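Local coordinates for uncharacterized protein (Bacteroides eggerthii DSM 20697, PDB 4ECO) that is of unknown function but carries leucine-rich repeats and probably serves in protein binding, at residues F218-I223 with P260-L265; V254-C259 with T267-L272. One frame throughout, in Å; residues are numbered along the deposited sequence.

Overall arrangement
Contact 2 lies within one coil of the leucine-rich repeat solenoid, and contact 1 joins that coil to the one before; their centres are about 10 Å apart. Along the chain their segments alternate: 218-223, 254-259, 260-265, 267-272. Residues 218-223 follow strand 210-214, and 254-259 lie on and just after the next parallel strand, 253-257. The other two segments belong to the loop that leads on to strand 277-279. The contacts meet where Phe218 touches Cys259, Ile223 touches Phe268 and Leu262 touches Val256. Their buried side chains form one continuous apolar patch of the core, while the edge of contact 1 reaches the surface.

Contact 1 (F218-I223 with P260-L265); sequences FVAENI and PNLTKL
Val219 and Leu262 bring the backbones closest, CA to CA 5.1 Å, where a loop with a short 3-10 segment at 220-221 meets one without regular structure. These loops follow two neighbouring parallel strands of the leucine-rich repeat solenoid. Ala220 points its CB at residues 260-265. This methyl lies 3.4 Å from Lys264 O. The chi1 of Lys264, 74°, sets its CG beside the same methyl, and the chain runs on extended past it. Leu262 comes in with its CD2 branch. That methyl sits 3.5 Å from Ala220 N and reaches the backbone of Phe218 and Val219 as well. Ile223 crosses Leu262 at about a right angle, CD1 to CD2 at 3.8 Å. Within its own segment, Ile223 lays CG1 over the centre of one face of the Phe218 ring. Toward the surface, Val219 CG1 lies 3.8 Å from Asn261 O. A water bridges the loops: it donates to Phe218 O at 2.6 Å and accepts from Asn261 N at 2.8 Å. Asn261 adds a hydrogen bond from ND2 to Pro217 O. Around this, Phe218 packs on strand 194-198, Phe218 and Ile223 both touch Met213 of strand 210-214, and Lys264 and Leu265 lie against helix 288-300.

Contact 2 (V254-C259 with T267-L272); sequences VEVYNC and TFLKAL
Val254 and Val256 of strand 253-257 pack against Phe268, Leu269 and Leu272, within one coil of the leucine-rich repeat solenoid. Both valines direct their side chains into the core. The return part of the coil, residues 267-272, supplies the opposing surface. The backbones stay well apart, with the CA atoms of Val254 and Leu269 8.2 Å from each other, so side chains alone make the contact.

Phe268 is the first to touch. Its CB does not point at the strand, but a chi1 of 82° swings the ring in toward it. The ring reaches the strand with its CZ, 4.1 Å from Val254 CG1, in an oblique approach. The ring also meets Trp245, with the two planes about 35° apart, and touches Met213 of strand 210-214. Its sequence neighbour Leu269 sets CG over one ring face, nearer its edge than its centre.

Leu269 points toward the strand and makes the closest approach of the contact, CD2 to Val254 CG1 at 3.5 Å. The same CD2 methyl lies 4.4 Å from Val256 CG2, so one leucine branch spans both valines. Leu269 also packs on Ile278 of strand 277-279 and on Leu298 of helix 288-300.

A type I beta turn then runs from Leu269 to Leu272, and Leu272 N hydrogen-bonds to Leu269 O. The beta turn brings Leu272 round to face the strand again. All five residues that touch are buried, and every contact among them is apolar. The two branches of Val254 divide the work: CG1 serves Phe268 and Leu269, and CG2 meets Leu272 CD1 tip to tip at 3.9 Å.

Contact 1 (F218-I223 with P260-L265)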
# COMPACT_ATOMS: atom_id res chain seq x y z
N PHE A 218 -15.77 3.79 -22.38
CA PHE A 218 -17.13 4.31 -22.28
C PHE A 218 -17.20 5.58 -21.41
O PHE A 218 -16.29 5.87 -20.63
CB PHE A 218 -18.14 3.26 -21.76
CG PHE A 218 -17.72 2.39 -20.59
CD1 PHE A 218 -17.07 2.93 -19.49
CD2 PHE A 218 -18.08 1.05 -20.55
CE1 PHE A 218 -16.73 2.13 -18.39
CE2 PHE A 218 -17.73 0.25 -19.45
CZ PHE A 218 -17.06 0.80 -18.37
N VAL A 219 -18.28 6.34 -21.60
CA VAL A 219 -18.60 7.57 -20.87
C VAL A 219 -19.59 7.20 -19.76
O VAL A 219 -20.32 6.21 -19.90
CB VAL A 219 -19.12 8.71 -21.79
CG1 VAL A 219 -18.01 9.24 -22.69
CG2 VAL A 219 -20.32 8.27 -22.63
N ALA A 220 -19.61 7.97 -18.66
CA ALA A 220 -20.41 7.73 -17.46
C ALA A 220 -21.90 7.46 -17.74
O ALA A 220 -22.47 6.53 -17.16
CB ALA A 220 -20.29 8.90 -16.52
N GLU A 221 -22.51 8.24 -18.66
CA GLU A 221 -23.94 8.15 -19.01
C GLU A 221 -24.29 6.87 -19.80
O GLU A 221 -25.47 6.57 -19.97
CB GLU A 221 -24.41 9.41 -19.79
CG GLU A 221 -23.65 9.75 -21.06
CD GLU A 221 -22.38 10.60 -20.94
OE1 GLU A 221 -21.84 10.73 -19.82
OE2 GLU A 221 -21.92 11.10 -21.99
N ASN A 222 -23.28 6.11 -20.26
CA ASN A 222 -23.52 4.89 -21.04
C ASN A 222 -23.26 3.63 -20.20
O ASN A 222 -23.26 2.52 -20.74
CB ASN A 222 -22.70 4.89 -22.31
CG ASN A 222 -23.26 5.82 -23.36
OD1 ASN A 222 -24.43 6.24 -23.31
ND2 ASN A 222 -22.45 6.13 -24.36
N ILE A 223 -23.12 3.81 -18.86
CA ILE A 223 -22.93 2.71 -17.92
C ILE A 223 -24.26 2.47 -17.21
O ILE A 223 -24.54 3.12 -16.20
CB ILE A 223 -21.77 2.92 -16.91
CG1 ILE A 223 -20.44 3.27 -17.61
CG2 ILE A 223 -21.62 1.69 -16.00
CD1 ILE A 223 -19.36 3.72 -16.69
N PRO A 260 -10.68 6.07 -18.79
CA PRO A 260 -10.21 7.44 -19.08
C PRO A 260 -11.23 8.42 -19.63
O PRO A 260 -10.99 9.63 -19.51
CB PRO A 260 -9.12 7.22 -20.13
CG PRO A 260 -9.41 5.91 -20.72
CD PRO A 260 -9.89 5.09 -19.56
N ASN A 261 -12.35 7.94 -20.20
CA ASN A 261 -13.31 8.88 -20.76
C ASN A 261 -14.44 9.22 -19.75
O ASN A 261 -15.36 9.99 -20.09
CB ASN A 261 -13.85 8.37 -22.09
CG ASN A 261 -12.74 8.23 -23.11
OD1 ASN A 261 -11.86 9.10 -23.24
ND2 ASN A 261 -12.71 7.10 -23.80
N LEU A 262 -14.31 8.76 -18.49
CA LEU A 262 -15.23 9.16 -17.44
C LEU A 262 -14.95 10.60 -17.05
O LEU A 262 -13.79 10.96 -16.88
CB LEU A 262 -15.13 8.24 -16.20
CG LEU A 262 -15.56 6.78 -16.31
CD1 LEU A 262 -15.45 6.10 -14.99
CD2 LEU A 262 -16.98 6.63 -16.79
N THR A 263 -15.99 11.43 -16.91
CA THR A 263 -15.86 12.83 -16.48
C THR A 263 -16.56 12.97 -15.14
O THR A 263 -16.44 14.00 -14.47
CB THR A 263 -16.36 13.83 -17.52
OG1 THR A 263 -17.67 13.46 -17.99
CG2 THR A 263 -15.41 13.99 -18.67
N LYS A 264 -17.27 11.90 -14.73
CA LYS A 264 -18.00 11.75 -13.47
C LYS A 264 -18.17 10.27 -13.20
O LYS A 264 -18.00 9.47 -14.11
CB LYS A 264 -19.36 12.48 -13.49
CG LYS A 264 -20.44 11.79 -14.33
CD LYS A 264 -21.79 12.47 -14.24
CE LYS A 264 -22.87 11.50 -14.64
NZ LYS A 264 -24.14 12.19 -14.93
N LEU A 265 -18.51 9.90 -11.97
CA LEU A 265 -18.76 8.49 -11.65
C LEU A 265 -20.14 8.10 -12.14
O LEU A 265 -21.04 8.95 -12.08
CB LEU A 265 -18.63 8.19 -10.13
CG LEU A 265 -17.26 8.37 -9.50
CD1 LEU A 265 -17.31 8.08 -8.02
CD2 LEU A 265 -16.22 7.46 -10.15
O HOH W 1 -13.75 5.55 -20.10

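Contact 2 (V254-C259 with T267-L272)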
# COMPACT_ATOMS: atom_id res chain seq x y z
N VAL A 254 -18.19 -3.52 -6.07
CA VAL A 254 -18.28 -2.84 -7.37
C VAL A 254 -16.95 -2.15 -7.68
O VAL A 254 -16.37 -1.49 -6.81
CB VAL A 254 -19.47 -1.86 -7.46
CG1 VAL A 254 -19.46 -1.11 -8.77
CG2 VAL A 254 -20.80 -2.59 -7.29
N GLU A 255 -16.47 -2.31 -8.93
CA GLU A 255 -15.24 -1.67 -9.40
C GLU A 255 -15.47 -1.02 -10.78
O GLU A 255 -16.01 -1.65 -11.69
CB GLU A 255 -14.10 -2.68 -9.47
CG GLU A 255 -12.87 -2.12 -10.17
CD GLU A 255 -11.62 -2.97 -10.13
OE1 GLU A 255 -11.01 -3.09 -9.05
OE2 GLU A 255 -11.22 -3.48 -11.20
N VAL A 256 -15.10 0.27 -10.88
CA VAL A 256 -15.09 1.10 -12.10
C VAL A 256 -13.69 1.70 -12.15
O VAL A 256 -13.44 2.77 -11.60
CB VAL A 256 -16.22 2.15 -12.16
CG1 VAL A 256 -16.38 2.67 -13.58
CG2 VAL A 256 -17.55 1.59 -11.64
N TYR A 257 -12.75 0.94 -12.70
CA TYR A 257 -11.32 1.25 -12.64
C TYR A 257 -10.74 1.64 -13.98
O TYR A 257 -10.97 0.96 -14.98
CB TYR A 257 -10.58 0.01 -12.10
CG TYR A 257 -9.07 0.05 -12.13
CD1 TYR A 257 -8.35 0.55 -11.05
CD2 TYR A 257 -8.36 -0.52 -13.18
CE1 TYR A 257 -6.96 0.53 -11.04
CE2 TYR A 257 -6.97 -0.51 -13.20
CZ TYR A 257 -6.27 -0.00 -12.12
OH TYR A 257 -4.89 -0.02 -12.11
N ASN A 258 -9.90 2.68 -13.96
CA ASN A 258 -9.15 3.18 -15.10
C ASN A 258 -10.02 3.28 -16.37
O ASN A 258 -9.78 2.57 -17.35
CB ASN A 258 -7.93 2.28 -15.34
CG ASN A 258 -6.92 2.79 -16.32
OD1 ASN A 258 -6.81 3.98 -16.58
ND2 ASN A 258 -6.16 1.88 -16.89
N CYS A 259 -11.06 4.13 -16.32
CA CYS A 259 -11.91 4.38 -17.49
C CYS A 259 -11.67 5.85 -17.87
O CYS A 259 -12.22 6.77 -17.25
CB CYS A 259 -13.36 4.04 -17.21
SG CYS A 259 -13.66 2.29 -16.83
N THR A 267 -23.86 7.04 -12.21
CA THR A 267 -24.88 7.39 -11.22
C THR A 267 -25.56 6.19 -10.54
O THR A 267 -26.26 6.39 -9.53
CB THR A 267 -25.95 8.25 -11.90
OG1 THR A 267 -26.53 7.50 -12.96
CG2 THR A 267 -25.37 9.57 -12.43
N PHE A 268 -25.36 4.98 -11.06
CA PHE A 268 -26.02 3.79 -10.51
C PHE A 268 -25.43 3.43 -9.15
O PHE A 268 -26.11 2.75 -8.36
CB PHE A 268 -25.92 2.60 -11.49
CG PHE A 268 -24.63 1.82 -11.47
CD1 PHE A 268 -23.57 2.19 -12.29
CD2 PHE A 268 -24.48 0.71 -10.65
CE1 PHE A 268 -22.38 1.46 -12.28
CE2 PHE A 268 -23.29 -0.01 -10.62
CZ PHE A 268 -22.24 0.37 -11.44
N LEU A 269 -24.17 3.84 -8.89
CA LEU A 269 -23.45 3.52 -7.66
C LEU A 269 -24.19 4.05 -6.44
O LEU A 269 -24.46 3.24 -5.55
CB LEU A 269 -22.02 4.07 -7.68
CG LEU A 269 -21.10 3.54 -8.79
CD1 LEU A 269 -19.89 4.43 -8.96
CD2 LEU A 269 -20.68 2.13 -8.54
N LYS A 270 -24.61 5.34 -6.43
CA LYS A 270 -25.34 5.92 -5.28
C LYS A 270 -26.76 5.32 -5.13
O LYS A 270 -27.34 5.38 -4.03
CB LYS A 270 -25.42 7.45 -5.36
CG LYS A 270 -26.09 8.02 -6.58
CD LYS A 270 -25.94 9.52 -6.59
CE LYS A 270 -26.67 10.17 -7.73
NZ LYS A 270 -26.40 11.62 -7.76
N ALA A 271 -27.28 4.70 -6.20
CA ALA A 271 -28.60 4.06 -6.22
C ALA A 271 -28.56 2.64 -5.61
O ALA A 271 -29.63 2.06 -5.40
CB ALA A 271 -29.12 4.00 -7.66
N LEU A 272 -27.38 2.08 -5.30
CA LEU A 272 -27.26 0.72 -4.75
C LEU A 272 -27.59 0.68 -3.25
O LEU A 272 -27.25 1.61 -2.51
CB LEU A 272 -25.86 0.12 -5.01
CG LEU A 272 -25.46 -0.14 -6.48
CD1 LEU A 272 -24.01 -0.51 -6.58
CD2 LEU A 272 -26.33 -1.22 -7.15